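Eukaryotic initiation factor 4F subunit p150 (PDB 2VSO) scaffolds the cap-binding eIF4F complex in yeast translation initiation, this chain being the middle, eIF4A-binding MIF4G domain of the protein. Local coordinates at residues V78-Q81 and I82-A86; Y128-A131 and R132-E136. All blocks are in the same frame, centred on the assembly; numbering follows the deposited sequence.

Interactions 1 and 2 are each a local contact along one helix, and the two helices lie against each other in the all-helical MIF4G domain. Their centres are about 10 Å apart. F83 of interaction 1 joins them: its ring carbon CE1 lies 3.4 Å from SG of C133, and its CG lies 3.7 Å from CG of R132, both in interaction 2. Beside it, CG of E80 packs 3.5 Å from CZ of R132. Residues 78-86 also face helix 33-45, while residues 128-136 also face helix 191-206. The pair thus forms part of the layered helical stack. K85 is within reach of the partner protein chain; residues 128-136 touch no other chain.

Interaction 1 of 2, residues V78-Q81 and I82-A86; sequences VIEQ and IFLKA
Helix 73-88 of the MIF4G domain carries this contact, where V78-Q81 runs straight into I82-A86 and side chains meet one turn apart. I82 N donates to V78 O and, weakly, to I79 O. F83 N gives I79 O a straighter bond of 3.1 Å, with an N-H...O angle of 160°. L84 N and K85 N continue the ladder to E80 O and Q81 O.

The apolar pairs follow the same spacing. The V78 and I82 side chains lie side by side, CG1 of V78 4.1 Å from CD1 of I82. CG2 of I79 stands anti to its backbone N, which turns this methyl along the helix to CE2 of F83, 4.0 Å away. I79 O approaches the edge of the F83 ring, near its plane, 3.4 Å from CD2. CG and CD1 of L84 lie close to E80 O.

F83 also makes an edge-to-face stack with F179 of helix 163-185. Q81 and K85 turn to helix 33-45, where K85 NZ is hydrogen-bonded to N45. The i to i+4 bonds and paired apolar side chains are those of an alpha-helix packed on several sides in a helical-repeat (HEAT-like) domain.

Interaction 2 of 2, residues Y128-A131 and R132-E136; sequences YLVA and RCHAE
R132 starts the second half of this contact within helix 122-139, its N donating to Y128 O at 3.0 Å. CB of R132 also rests 3.4 Å from Y128 O. The side chain leaves with CG anti to the backbone N (chi1 174°) and then bends at chi2 and chi3. This carries the guanidinium group along the helix to E136, where NH1 and OE2 form a salt bridge of 3.4 Å.

C133 N shares its hydrogen between two carbonyls. It meets L129 O in the carbonyl plane and lies above the plane of V130 O, off the lone pairs. SG of C133 lies 3.3 Å from L129 O.

H134 N gives V130 O a nearly straight bond, with an N-H...O angle of 177°. V130 O therefore accepts from two backbone donors. The imidazole lies alongside V130: CD2 is 3.8 Å from CG1 of V130, and NE2 is close to the same methyl. V130 O approaches the ring obliquely, 3.5 Å from CD2. An alanine here lacks the imidazole, and is likely to open a gap beside CG1 of V130 and leave M193 and E196 of helix 191-206 without that neighbour.

A135 N closes the run with a bond to A131 O, and its CB also lies near that oxygen.

E136 ends the segment; besides its bridge to R132, it has a second basic partner, since its OE1 pairs with K139. The chemistry therefore differs round the helix. V130 and H134 meet by van der Waals contact of a methyl with the imidazole, beside helix 191-206. R132 pairs with E136 and has the carboxylate of E80 nearby; two acids close by would probably favour its positive charge.

Interaction 1 of 2, residues V78-Q81 and I82-A86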
loop_
_atom_site.group_PDB
_atom_site.type_symbol
_atom_site.label_atom_id
_atom_site.label_comp_id
_atom_site.label_asym_id
_atom_site.label_seq_id
_atom_site.Cartn_x
_atom_site.Cartn_y
_atom_site.Cartn_z
ATOM N N VAL C 78 21.500 -7.041 19.376
ATOM C CA VAL C 78 20.636 -5.938 19.004
ATOM C C VAL C 78 20.820 -5.521 17.546
ATOM O O VAL C 78 19.838 -5.360 16.830
ATOM C CB VAL C 78 20.891 -4.731 19.908
ATOM C CG1 VAL C 78 20.425 -3.444 19.235
ATOM C CG2 VAL C 78 20.219 -4.939 21.252
ATOM N N ILE C 79 22.064 -5.347 17.104
ATOM C CA ILE C 79 22.319 -5.060 15.687
ATOM C C ILE C 79 21.705 -6.145 14.808
ATOM O O ILE C 79 21.090 -5.863 13.789
ATOM C CB ILE C 79 23.832 -4.993 15.335
ATOM C CG1 ILE C 79 24.550 -3.859 16.076
ATOM C CG2 ILE C 79 24.014 -4.843 13.848
ATOM C CD1 ILE C 79 23.658 -2.731 16.474
ATOM N N GLU C 80 21.886 -7.397 15.199
ATOM C CA GLU C 80 21.487 -8.509 14.355
ATOM C C GLU C 80 19.975 -8.539 14.195
ATOM O O GLU C 80 19.444 -8.960 13.161
ATOM C CB GLU C 80 21.958 -9.815 14.962
ATOM C CG GLU C 80 21.537 -11.040 14.180
ATOM C CD GLU C 80 21.623 -12.317 14.997
ATOM O OE1 GLU C 80 21.509 -13.406 14.400
ATOM O OE2 GLU C 80 21.796 -12.227 16.234
ATOM N N GLN C 81 19.287 -8.083 15.232
ATOM C CA GLN C 81 17.838 -8.072 15.235
ATOM C C GLN C 81 17.277 -6.901 14.437
ATOM O O GLN C 81 16.186 -6.997 13.876
ATOM C CB GLN C 81 17.313 -8.007 16.663
ATOM C CG GLN C 81 17.227 -9.334 17.352
ATOM C CD GLN C 81 16.597 -9.207 18.724
ATOM O OE1 GLN C 81 15.415 -8.885 18.849
ATOM N NE2 GLN C 81 17.385 -9.462 19.764
ATOM N N ILE C 82 18.014 -5.795 14.407
ATOM C CA ILE C 82 17.598 -4.633 13.638
ATOM C C ILE C 82 17.692 -4.964 12.164
ATOM O O ILE C 82 16.845 -4.549 11.377
ATOM C CB ILE C 82 18.446 -3.384 13.933
ATOM C CG1 ILE C 82 18.240 -2.932 15.376
ATOM C CG2 ILE C 82 18.059 -2.261 12.988
ATOM C CD1 ILE C 82 19.075 -1.740 15.766
ATOM N N PHE C 83 18.717 -5.726 11.797
ATOM C CA PHE C 83 18.862 -6.186 10.417
ATOM C C PHE C 83 17.758 -7.150 10.016
ATOM O O PHE C 83 17.193 -7.042 8.928
ATOM C CB PHE C 83 20.219 -6.836 10.177
ATOM C CG PHE C 83 21.283 -5.878 9.749
ATOM C CD1 PHE C 83 21.850 -5.969 8.487
ATOM C CD2 PHE C 83 21.727 -4.881 10.603
ATOM C CE1 PHE C 83 22.851 -5.092 8.093
ATOM C CE2 PHE C 83 22.716 -3.992 10.203
ATOM C CZ PHE C 83 23.273 -4.097 8.946
ATOM N N LEU C 84 17.452 -8.101 10.889
ATOM C CA LEU C 84 16.376 -9.041 10.602
ATOM C C LEU C 84 15.051 -8.286 10.403
ATOM O O LEU C 84 14.293 -8.591 9.485
ATOM C CB LEU C 84 16.274 -10.097 11.708
ATOM C CG LEU C 84 17.510 -10.998 11.866
ATOM C CD1 LEU C 84 17.380 -11.907 13.068
ATOM C CD2 LEU C 84 17.760 -11.823 10.628
ATOM N N LYS C 85 14.789 -7.294 11.250
ATOM C CA LYS C 85 13.611 -6.443 11.116
ATOM C C LYS C 85 13.654 -5.650 9.820
ATOM O O LYS C 85 12.690 -5.635 9.067
ATOM C CB LYS C 85 13.494 -5.463 12.286
ATOM C CG LYS C 85 12.228 -5.627 13.139
ATOM C CD LYS C 85 10.995 -5.190 12.373
ATOM C CE LYS C 85 9.740 -5.895 12.839
ATOM N NZ LYS C 85 9.011 -5.154 13.899
ATOM N N ALA C 86 14.777 -4.991 9.566
ATOM C CA ALA C 86 14.903 -4.136 8.394
ATOM C C ALA C 86 14.687 -4.911 7.095
ATOM O O ALA C 86 14.060 -4.409 6.164
ATOM C CB ALA C 86 16.264 -3.427 8.390
#

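Interaction 2 of 2, residues Y128-A131 and R132-E136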
loop_
_atom_site.group_PDB
_atom_site.type_symbol
_atom_site.label_atom_id
_atom_site.label_comp_id
_atom_site.label_asym_id
_atom_site.label_seq_id
_atom_site.Cartn_x
_atom_site.Cartn_y
_atom_site.Cartn_z
ATOM N N TYR C 128 30.538 -3.310 13.787
ATOM C CA TYR C 128 29.433 -4.250 13.956
ATOM C C TYR C 128 28.466 -4.255 12.750
ATOM O O TYR C 128 28.082 -5.322 12.251
ATOM C CB TYR C 128 28.666 -3.941 15.236
ATOM C CG TYR C 128 29.247 -4.542 16.482
ATOM C CD1 TYR C 128 30.623 -4.589 16.683
ATOM C CD2 TYR C 128 28.425 -5.054 17.469
ATOM C CE1 TYR C 128 31.162 -5.144 17.834
ATOM C CE2 TYR C 128 28.954 -5.607 18.625
ATOM C CZ TYR C 128 30.323 -5.649 18.800
ATOM O OH TYR C 128 30.850 -6.197 19.947
ATOM N N LEU C 129 28.076 -3.068 12.283
ATOM C CA LEU C 129 27.184 -2.966 11.127
ATOM C C LEU C 129 27.756 -3.696 9.909
ATOM O O LEU C 129 27.088 -4.533 9.301
ATOM C CB LEU C 129 26.902 -1.502 10.768
ATOM C CG LEU C 129 26.187 -0.645 11.809
ATOM C CD1 LEU C 129 25.992 0.767 11.290
ATOM C CD2 LEU C 129 24.867 -1.256 12.198
ATOM N N VAL C 130 28.990 -3.374 9.550
ATOM C CA VAL C 130 29.635 -4.035 8.420
ATOM C C VAL C 130 29.653 -5.555 8.587
ATOM O O VAL C 130 29.191 -6.285 7.711
ATOM C CB VAL C 130 31.081 -3.541 8.207
ATOM C CG1 VAL C 130 31.524 -3.813 6.779
ATOM C CG2 VAL C 130 31.187 -2.057 8.524
ATOM N N ALA C 131 30.177 -6.019 9.718
ATOM C CA ALA C 131 30.321 -7.453 9.991
ATOM C C ALA C 131 28.997 -8.174 9.831
ATOM O O ALA C 131 28.948 -9.316 9.369
ATOM C CB ALA C 131 30.892 -7.694 11.416
ATOM N N ARG C 132 27.924 -7.498 10.218
ATOM C CA ARG C 132 26.593 -8.074 10.105
ATOM C C ARG C 132 26.004 -8.032 8.687
ATOM O O ARG C 132 25.140 -8.851 8.375
ATOM C CB ARG C 132 25.644 -7.432 11.120
ATOM C CG ARG C 132 24.210 -7.856 10.989
ATOM C CD ARG C 132 24.071 -9.339 11.149
ATOM N NE ARG C 132 24.511 -9.780 12.464
ATOM C CZ ARG C 132 24.735 -11.052 12.772
ATOM N NH1 ARG C 132 24.558 -11.988 11.852
ATOM N NH2 ARG C 132 25.141 -11.387 13.990
ATOM N N CYS C 133 26.450 -7.114 7.824
ATOM C CA CYS C 133 25.916 -7.132 6.443
ATOM C C CYS C 133 26.582 -8.286 5.737
ATOM O O CYS C 133 25.943 -9.026 4.998
ATOM C CB CYS C 133 26.176 -5.844 5.635
ATOM S SG CYS C 133 25.657 -4.300 6.384
ATOM N N HIS C 134 27.882 -8.417 5.979
ATOM C CA HIS C 134 28.684 -9.503 5.425
ATOM C C HIS C 134 28.100 -10.846 5.802
ATOM O O HIS C 134 27.966 -11.737 4.967
ATOM C CB HIS C 134 30.110 -9.416 5.936
ATOM C CG HIS C 134 30.973 -8.454 5.178
ATOM N ND1 HIS C 134 31.126 -8.515 3.807
ATOM C CD2 HIS C 134 31.748 -7.432 5.596
ATOM C CE1 HIS C 134 31.950 -7.558 3.418
ATOM N NE2 HIS C 134 32.347 -6.889 4.486
ATOM N N ALA C 135 27.738 -10.988 7.064
ATOM C CA ALA C 135 27.112 -12.224 7.507
ATOM C C ALA C 135 25.812 -12.469 6.750
ATOM O O ALA C 135 25.633 -13.513 6.121
ATOM C CB ALA C 135 26.868 -12.199 9.013
ATOM N N GLU C 136 24.908 -11.497 6.801
ATOM C CA GLU C 136 23.611 -11.653 6.159
ATOM C C GLU C 136 23.759 -11.753 4.639
ATOM O O GLU C 136 23.009 -12.468 3.980
ATOM C CB GLU C 136 22.663 -10.514 6.559
ATOM C CG GLU C 136 22.559 -10.279 8.075
ATOM C CD GLU C 136 21.981 -11.468 8.841
ATOM O OE1 GLU C 136 21.773 -12.533 8.234
ATOM O OE2 GLU C 136 21.727 -11.338 10.056
#